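Long-range contacts in phosphoribosylaminoimidazole-succinocarboxamide synthase (Pyrococcus horikoshii, PDB 3U55), which catalyses the ATP-dependent ligation of L-aspartate to carboxyaminoimidazole ribonucleotide, yielding SAICAR in de novo purine biosynthesis: residues 41-45 / 220-224; 206-210 / 223-227. All blocks are in the same frame, centred on the assembly; numbering follows the deposited sequence.

Contact 1 (41-45 / 220-224); sequences RFKGK and LIEAY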
ATOM      1  N   ARG A  41      11.754 -14.408  26.634  1.00 27.78           N
ATOM      2  CA  ARG A  41      11.828 -13.365  27.654  1.00 27.87           C
ATOM      3  C   ARG A  41      13.277 -12.959  27.878  1.00 28.08           C
ATOM      4  O   ARG A  41      14.147 -13.815  28.068  1.00 27.36           O
ATOM      5  CB  ARG A  41      11.225 -13.848  28.974  1.00 29.27           C
ATOM      6  CG  ARG A  41       9.744 -14.203  28.910  1.00 33.20           C
ATOM      7  CD  ARG A  41       9.191 -14.560  30.291  1.00 37.94           C
ATOM      8  NE  ARG A  41       8.998 -13.379  31.134  1.00 42.07           N
ATOM      9  CZ  ARG A  41       9.858 -12.950  32.056  1.00 42.85           C
ATOM     10  NH1 ARG A  41      10.995 -13.598  32.277  1.00 44.27           N
ATOM     11  NH2 ARG A  41       9.578 -11.862  32.761  1.00 44.25           N
ATOM     12  N   PHE A  42      13.533 -11.654  27.860  1.00 26.25           N
ATOM     13  CA  PHE A  42      14.887 -11.137  28.032  1.00 26.30           C
ATOM     14  C   PHE A  42      14.961 -10.237  29.254  1.00 26.35           C
ATOM     15  O   PHE A  42      14.388  -9.143  29.266  1.00 23.12           O
ATOM     16  CB  PHE A  42      15.336 -10.377  26.780  1.00 26.00           C
ATOM     17  CG  PHE A  42      15.454 -11.239  25.560  1.00 25.87           C
ATOM     18  CD1 PHE A  42      16.610 -11.976  25.324  1.00 26.81           C
ATOM     19  CD2 PHE A  42      14.413 -11.310  24.640  1.00 25.30           C
ATOM     20  CE1 PHE A  42      16.730 -12.774  24.190  1.00 28.34           C
ATOM     21  CE2 PHE A  42      14.519 -12.108  23.505  1.00 28.03           C
ATOM     22  CZ  PHE A  42      15.680 -12.843  23.278  1.00 28.13           C
ATOM     23  N   LYS A  43      15.668 -10.709  30.281  1.00 26.42           N
ATOM     24  CA  LYS A  43      15.729 -10.015  31.566  1.00 27.22           C
ATOM     25  C   LYS A  43      16.368  -8.637  31.425  1.00 25.77           C
ATOM     26  O   LYS A  43      17.536  -8.515  31.042  1.00 24.52           O
ATOM     27  CB  LYS A  43      16.477 -10.858  32.608  1.00 28.93           C
ATOM     28  CG  LYS A  43      16.672 -10.188  33.965  1.00 33.34           C
ATOM     29  CD  LYS A  43      15.363 -10.009  34.726  1.00 37.79           C
ATOM     30  CE  LYS A  43      15.609  -9.305  36.054  1.00 40.20           C
ATOM     31  NZ  LYS A  43      14.358  -9.150  36.854  1.00 40.90           N
ATOM     32  N   GLY A  44      15.583  -7.611  31.734  1.00 25.16           N
ATOM     33  CA  GLY A  44      16.038  -6.228  31.643  1.00 24.06           C
ATOM     34  C   GLY A  44      15.615  -5.489  30.383  1.00 22.61           C
ATOM     35  O   GLY A  44      15.833  -4.279  30.280  1.00 22.48           O
ATOM     36  N   LYS A  45      15.015  -6.194  29.423  1.00 23.03           N
ATOM     37  CA  LYS A  45      14.591  -5.555  28.171  1.00 22.31           C
ATOM     38  C   LYS A  45      13.559  -4.452  28.420  1.00 22.13           C
ATOM     39  O   LYS A  45      13.638  -3.372  27.826  1.00 20.89           O
ATOM     40  CB  LYS A  45      14.041  -6.578  27.170  1.00 22.97           C
ATOM     41  CG  LYS A  45      13.597  -5.952  25.846  1.00 24.01           C
ATOM     42  CD  LYS A  45      13.136  -6.980  24.820  1.00 27.33           C
ATOM     43  CE  LYS A  45      11.680  -7.372  25.013  1.00 31.61           C
ATOM     44  NZ  LYS A  45      10.707  -6.305  24.609  1.00 27.01           N
ATOM     45  N   LEU A 220      20.559 -10.388  22.551  1.00 26.19           N
ATOM     46  CA  LEU A 220      19.649  -9.238  22.485  1.00 25.90           C
ATOM     47  C   LEU A 220      19.931  -8.202  23.570  1.00 24.41           C
ATOM     48  O   LEU A 220      20.018  -7.005  23.283  1.00 22.13           O
ATOM     49  CB  LEU A 220      18.171  -9.668  22.533  1.00 25.91           C
ATOM     50  CG  LEU A 220      17.147  -8.509  22.542  1.00 28.36           C
ATOM     51  CD1 LEU A 220      15.983  -8.756  21.608  1.00 32.04           C
ATOM     52  CD2 LEU A 220      16.643  -8.158  23.944  1.00 27.68           C
ATOM     53  N   ILE A 221      20.058  -8.663  24.813  1.00 23.43           N
ATOM     54  CA  ILE A 221      20.282  -7.758  25.938  1.00 24.19           C
ATOM     55  C   ILE A 221      21.575  -6.955  25.753  1.00 25.03           C
ATOM     56  O   ILE A 221      21.595  -5.743  25.976  1.00 22.84           O
ATOM     57  CB  ILE A 221      20.237  -8.505  27.301  1.00 25.07           C
ATOM     58  CG1 ILE A 221      18.787  -8.842  27.676  1.00 23.25           C
ATOM     59  CG2 ILE A 221      20.916  -7.691  28.407  1.00 26.99           C
ATOM     60  CD1 ILE A 221      17.848  -7.626  27.778  1.00 22.41           C
ATOM     61  N   GLU A 222      22.637  -7.630  25.317  1.00 25.45           N
ATOM     62  CA  GLU A 222      23.912  -6.953  25.057  1.00 26.91           C
ATOM     63  C   GLU A 222      23.788  -5.880  23.969  1.00 25.58           C
ATOM     64  O   GLU A 222      24.369  -4.802  24.097  1.00 24.68           O
ATOM     65  CB  GLU A 222      25.021  -7.956  24.719  1.00 29.10           C
ATOM     66  CG  GLU A 222      25.381  -8.912  25.862  1.00 34.11           C
ATOM     67  CD  GLU A 222      25.626  -8.202  27.187  1.00 44.20           C
ATOM     68  OE1 GLU A 222      24.868  -8.465  28.148  1.00 48.45           O
ATOM     69  OE2 GLU A 222      26.565  -7.376  27.265  1.00 43.50           O
ATOM     70  N   ALA A 223      23.019  -6.175  22.920  1.00 24.05           N
ATOM     71  CA  ALA A 223      22.777  -5.217  21.839  1.00 24.89           C
ATOM     72  C   ALA A 223      22.008  -3.987  22.340  1.00 24.59           C
ATOM     73  O   ALA A 223      22.370  -2.855  22.021  1.00 23.49           O
ATOM     74  CB  ALA A 223      22.045  -5.883  20.674  1.00 24.12           C
ATOM     75  N   TYR A 224      20.969  -4.217  23.147  1.00 24.60           N
ATOM     76  CA  TYR A 224      20.144  -3.129  23.688  1.00 24.14           C
ATOM     77  C   TYR A 224      20.917  -2.293  24.711  1.00 25.42           C
ATOM     78  O   TYR A 224      20.717  -1.077  24.803  1.00 24.68           O
ATOM     79  CB  TYR A 224      18.854  -3.678  24.320  1.00 23.12           C
ATOM     80  CG  TYR A 224      17.748  -4.085  23.354  1.00 20.51           C
ATOM     81  CD1 TYR A 224      18.034  -4.710  22.133  1.00 19.56           C
ATOM     82  CD2 TYR A 224      16.406  -3.877  23.684  1.00 18.86           C
ATOM     83  CE1 TYR A 224      17.012  -5.103  21.259  1.00 16.61           C
ATOM     84  CE2 TYR A 224      15.383  -4.261  22.820  1.00 19.18           C
ATOM     85  CZ  TYR A 224      15.691  -4.876  21.614  1.00 18.29           C
ATOM     86  OH  TYR A 224      14.673  -5.249  20.762  1.00 15.94           O
TER
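Leu220 lies against one face of the Phe42 ring. Leu220 CB stands 4.0 Å from the centroid of the Phe42 ring and 18° off the ring normal, which makes this a CH-pi contact. CG is anti to the backbone N (chi1 177°), a torsion that carries both methyls on toward the loop. CD1 reaches only the CE2 rim of Phe42. CD2 does more, touching Phe42 CG at 3.7 Å and Lys45 CD at 3.8 Å, while it also sits over the centre of the Tyr224 ring within its own helix. One methyl is thus shared by two aromatic rings and a lysine chain.

Ile221 CD1 plugs the turn that runs from Phe42 to Lys45, coming within 3.4 Å of Lys43 O and 3.6 Å of Lys45 N. The turn is type II, closed by a hydrogen bond from Lys45 N to Phe42 O, 3.0 Å, with Gly44 in its third position. Lys45 then lays its CG 3.9 Å from Tyr224 CE2; its chain bends at chi3 and chi4, and NZ ends in a salt bridge with Asp195, whose other carboxylate oxygen bonds Tyr224 OH. No hydrogen bond crosses the two segments directly. The arrangement is apolar loop-to-helix packing: a type II turn, with Gly44 in it as N-cap of helix 45-62, follows strand 38-41 and rests on the first turn of helix 220-232.

Contact 2 (206-210 / 223-227); sequences RSLDK and AYKEI. With SO4 (sulfate ion), chain C.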
ATOM      1  N   ARG A 206      26.201  -3.614  11.863  1.00 24.11           N
ATOM      2  CA  ARG A 206      25.519  -4.695  12.579  1.00 23.96           C
ATOM      3  C   ARG A 206      24.309  -4.193  13.378  1.00 22.27           C
ATOM      4  O   ARG A 206      24.293  -3.048  13.863  1.00 19.08           O
ATOM      5  CB  ARG A 206      26.492  -5.504  13.450  1.00 25.74           C
ATOM      6  CG  ARG A 206      26.724  -4.975  14.851  1.00 29.95           C
ATOM      7  CD  ARG A 206      27.709  -5.877  15.597  1.00 39.14           C
ATOM      8  NE  ARG A 206      27.276  -6.142  16.969  1.00 41.36           N
ATOM      9  CZ  ARG A 206      27.525  -5.357  18.014  1.00 43.27           C
ATOM     10  NH1 ARG A 206      28.217  -4.231  17.868  1.00 43.71           N
ATOM     11  NH2 ARG A 206      27.080  -5.699  19.214  1.00 45.14           N
ATOM     12  N   SER A 207      23.313  -5.069  13.502  1.00 19.98           N
ATOM     13  CA  SER A 207      22.034  -4.743  14.132  1.00 20.09           C
ATOM     14  C   SER A 207      22.181  -4.566  15.631  1.00 20.57           C
ATOM     15  O   SER A 207      22.789  -5.398  16.308  1.00 19.15           O
ATOM     16  CB  SER A 207      21.004  -5.840  13.847  1.00 18.99           C
ATOM     17  OG  SER A 207      20.665  -5.892  12.471  1.00 20.41           O
ATOM     18  N   LEU A 208      21.627  -3.469  16.137  1.00 17.76           N
ATOM     19  CA  LEU A 208      21.563  -3.224  17.568  1.00 18.07           C
ATOM     20  C   LEU A 208      20.097  -2.981  17.929  1.00 17.62           C
ATOM     21  O   LEU A 208      19.731  -1.920  18.433  1.00 17.44           O
ATOM     22  CB  LEU A 208      22.440  -2.026  17.938  1.00 17.49           C
ATOM     23  CG  LEU A 208      23.955  -2.177  17.740  1.00 17.72           C
ATOM     24  CD1 LEU A 208      24.665  -0.841  17.911  1.00 20.16           C
ATOM     25  CD2 LEU A 208      24.521  -3.225  18.699  1.00 21.72           C
ATOM     26  N   ASP A 209      19.273  -3.990  17.649  1.00 17.17           N
ATOM     27  CA  ASP A 209      17.819  -3.884  17.718  1.00 17.26           C
ATOM     28  C   ASP A 209      17.173  -5.265  17.765  1.00 17.93           C
ATOM     29  O   ASP A 209      17.859  -6.283  17.915  1.00 16.12           O
ATOM     30  CB  ASP A 209      17.290  -3.099  16.506  1.00 17.62           C
ATOM     31  CG  ASP A 209      17.746  -3.693  15.175  1.00 18.36           C
ATOM     32  OD1 ASP A 209      18.086  -2.920  14.256  1.00 16.84           O
ATOM     33  OD2 ASP A 209      17.773  -4.933  15.048  1.00 20.07           O
ATOM     34  N   LYS A 210      15.851  -5.290  17.616  1.00 17.07           N
ATOM     35  CA  LYS A 210      15.076  -6.526  17.665  1.00 17.98           C
ATOM     36  C   LYS A 210      15.463  -7.585  16.610  1.00 16.57           C
ATOM     37  O   LYS A 210      15.152  -8.761  16.785  1.00 17.86           O
ATOM     38  CB  LYS A 210      13.584  -6.194  17.574  1.00 18.06           C
ATOM     39  CG  LYS A 210      12.653  -7.282  18.086  1.00 21.03           C
ATOM     40  CD  LYS A 210      11.213  -6.846  17.888  1.00 27.01           C
ATOM     41  CE  LYS A 210      10.249  -7.904  18.335  1.00 29.93           C
ATOM     42  NZ  LYS A 210       8.828  -7.504  18.092  1.00 24.72           N
ATOM     43  N   ALA A 223      23.019  -6.175  22.920  1.00 24.05           N
ATOM     44  CA  ALA A 223      22.777  -5.217  21.839  1.00 24.89           C
ATOM     45  C   ALA A 223      22.008  -3.987  22.340  1.00 24.59           C
ATOM     46  O   ALA A 223      22.370  -2.855  22.021  1.00 23.49           O
ATOM     47  CB  ALA A 223      22.045  -5.883  20.674  1.00 24.12           C
ATOM     48  N   TYR A 224      20.969  -4.217  23.147  1.00 24.60           N
ATOM     49  CA  TYR A 224      20.144  -3.129  23.688  1.00 24.14           C
ATOM     50  C   TYR A 224      20.917  -2.293  24.711  1.00 25.42           C
ATOM     51  O   TYR A 224      20.717  -1.077  24.803  1.00 24.68           O
ATOM     52  CB  TYR A 224      18.854  -3.678  24.320  1.00 23.12           C
ATOM     53  CG  TYR A 224      17.748  -4.085  23.354  1.00 20.51           C
ATOM     54  CD1 TYR A 224      18.034  -4.710  22.133  1.00 19.56           C
ATOM     55  CD2 TYR A 224      16.406  -3.877  23.684  1.00 18.86           C
ATOM     56  CE1 TYR A 224      17.012  -5.103  21.259  1.00 16.61           C
ATOM     57  CE2 TYR A 224      15.383  -4.261  22.820  1.00 19.18           C
ATOM     58  CZ  TYR A 224      15.691  -4.876  21.614  1.00 18.29           C
ATOM     59  OH  TYR A 224      14.673  -5.249  20.762  1.00 15.94           O
ATOM     60  N   LYS A 225      21.793  -2.949  25.476  1.00 26.38           N
ATOM     61  CA  LYS A 225      22.684  -2.253  26.412  1.00 27.85           C
ATOM     62  C   LYS A 225      23.634  -1.327  25.663  1.00 28.27           C
ATOM     63  O   LYS A 225      23.872  -0.196  26.093  1.00 29.23           O
ATOM     64  CB  LYS A 225      23.511  -3.244  27.236  1.00 27.74           C
ATOM     65  CG  LYS A 225      22.783  -3.887  28.404  1.00 30.38           C
ATOM     66  CD  LYS A 225      23.689  -4.914  29.080  1.00 35.09           C
ATOM     67  CE  LYS A 225      23.094  -5.431  30.374  1.00 39.29           C
ATOM     68  NZ  LYS A 225      23.968  -6.453  31.017  1.00 43.32           N
ATOM     69  N   GLU A 226      24.169  -1.822  24.547  1.00 28.97           N
ATOM     70  CA  GLU A 226      25.135  -1.085  23.736  1.00 30.20           C
ATOM     71  C   GLU A 226      24.511   0.212  23.226  1.00 29.13           C
ATOM     72  O   GLU A 226      25.129   1.274  23.306  1.00 29.36           O
ATOM     73  CB  GLU A 226      25.620  -1.950  22.567  1.00 31.66           C
ATOM     74  CG  GLU A 226      27.140  -2.016  22.419  1.00 38.10           C
ATOM     75  CD  GLU A 226      27.693  -1.003  21.437  1.00 42.99           C
ATOM     76  OE1 GLU A 226      28.325  -0.017  21.880  1.00 43.72           O
ATOM     77  OE2 GLU A 226      27.504  -1.199  20.217  1.00 45.41           O
ATOM     78  N   ILE A 227      23.280   0.114  22.720  1.00 28.29           N
ATOM     79  CA  ILE A 227      22.492   1.285  22.327  1.00 27.87           C
ATOM     80  C   ILE A 227      22.352   2.256  23.494  1.00 27.20           C
ATOM     81  O   ILE A 227      22.637   3.448  23.353  1.00 27.52           O
ATOM     82  CB  ILE A 227      21.083   0.883  21.793  1.00 28.61           C
ATOM     83  CG1 ILE A 227      21.191   0.218  20.419  1.00 30.49           C
ATOM     84  CG2 ILE A 227      20.141   2.091  21.736  1.00 28.66           C
ATOM     85  CD1 ILE A 227      21.621   1.159  19.276  1.00 33.62           C
TER
HETATM   86  S   SO4 C 501       7.576  -8.600  14.409  1.00 59.24           S
HETATM   87  O1  SO4 C 501       8.551  -8.319  15.456  1.00 62.24           O
HETATM   88  O2  SO4 C 501       6.363  -9.131  15.021  1.00 61.21           O
HETATM   89  O3  SO4 C 501       7.272  -7.359  13.702  1.00 59.71           O
HETATM   90  O4  SO4 C 501       8.131  -9.587  13.482  1.00 57.48           O
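The loop that leads from strand 197-201 into helix 211-214 packs along helix 220-232, with Leu208 as its central apolar contact and Asp209 as the cap of the helix entry. Leu208 and Ala223 come closest in backbone terms, their CA atoms 4.9 Å apart. Leu208 CB meets Ile227 CD1 at 3.6 Å, and its CD2 lies 4.1 Å from Ala223 CB. Leu208 CD1 reaches the carboxylate of Glu226, 3.7 Å from OE2.

The same Glu226 OE2 lies 3.9 Å from Arg206 NH1, a long salt bridge in which guanidinium and carboxylate planes differ by 13°. Glu226 OE2 has its stronger salt bridge with Arg230 NH2. Within the loop, Leu208 CD2 supports one face of the Arg206 guanidinium.

At the other end, Tyr224 CE1 is 3.5 Å from Asp209 C, and Asp209 O lies in the ring plane at its edge. The CB of Asp209 points away from helix 220-232; OD2 caps Asp211 N and OD1 accepts from Phe199 N. Lys210 CB lies against Tyr224 OH, which hydrogen-bonds Asp195 and not Lys210 N; the two side chains point the same way. Extended past CG, with CG anti to the backbone N (chi1 -160°), Lys210 brings NZ to Thr32 O and, at 2.8 Å, to O1 of a sulfate, probably from the crystallisation liquor, which Arg214 NH1 and Phe34 N also bind. Leu208 O and Asp209 N are buried without a partner in the model; Ile227 CG1, 3.3 Å from Leu208 O, covers that carbonyl with hydrocarbon. Without hydrogen bonds between the segments, cohesion rests on apolar packing plus one long ion pair.

How the contacts relate
Contacts 1 and 2 use successive turns of helix 220-232, overlap at Ala223 and Tyr224, and have centres about 9 Å apart. Contact 2 is the more buried: six of its nine touching residues are buried, against three of seven in contact 1, and it covers 356 Å² rather than 288 Å². Contact 1 ties together segments 175 residues apart; contact 2 joins segments only 13 residues apart. Aromatic and aliphatic groups dominate the first, whereas the second adds a long carboxylate-guanidinium pair. Both approach loop backbone, through Ile221 in contact 1 and through Tyr224 and Ile227 in contact 2. Tyr224 serves both: its ring packs on Leu220 and Lys45 in one contact and meets loop backbone in the other.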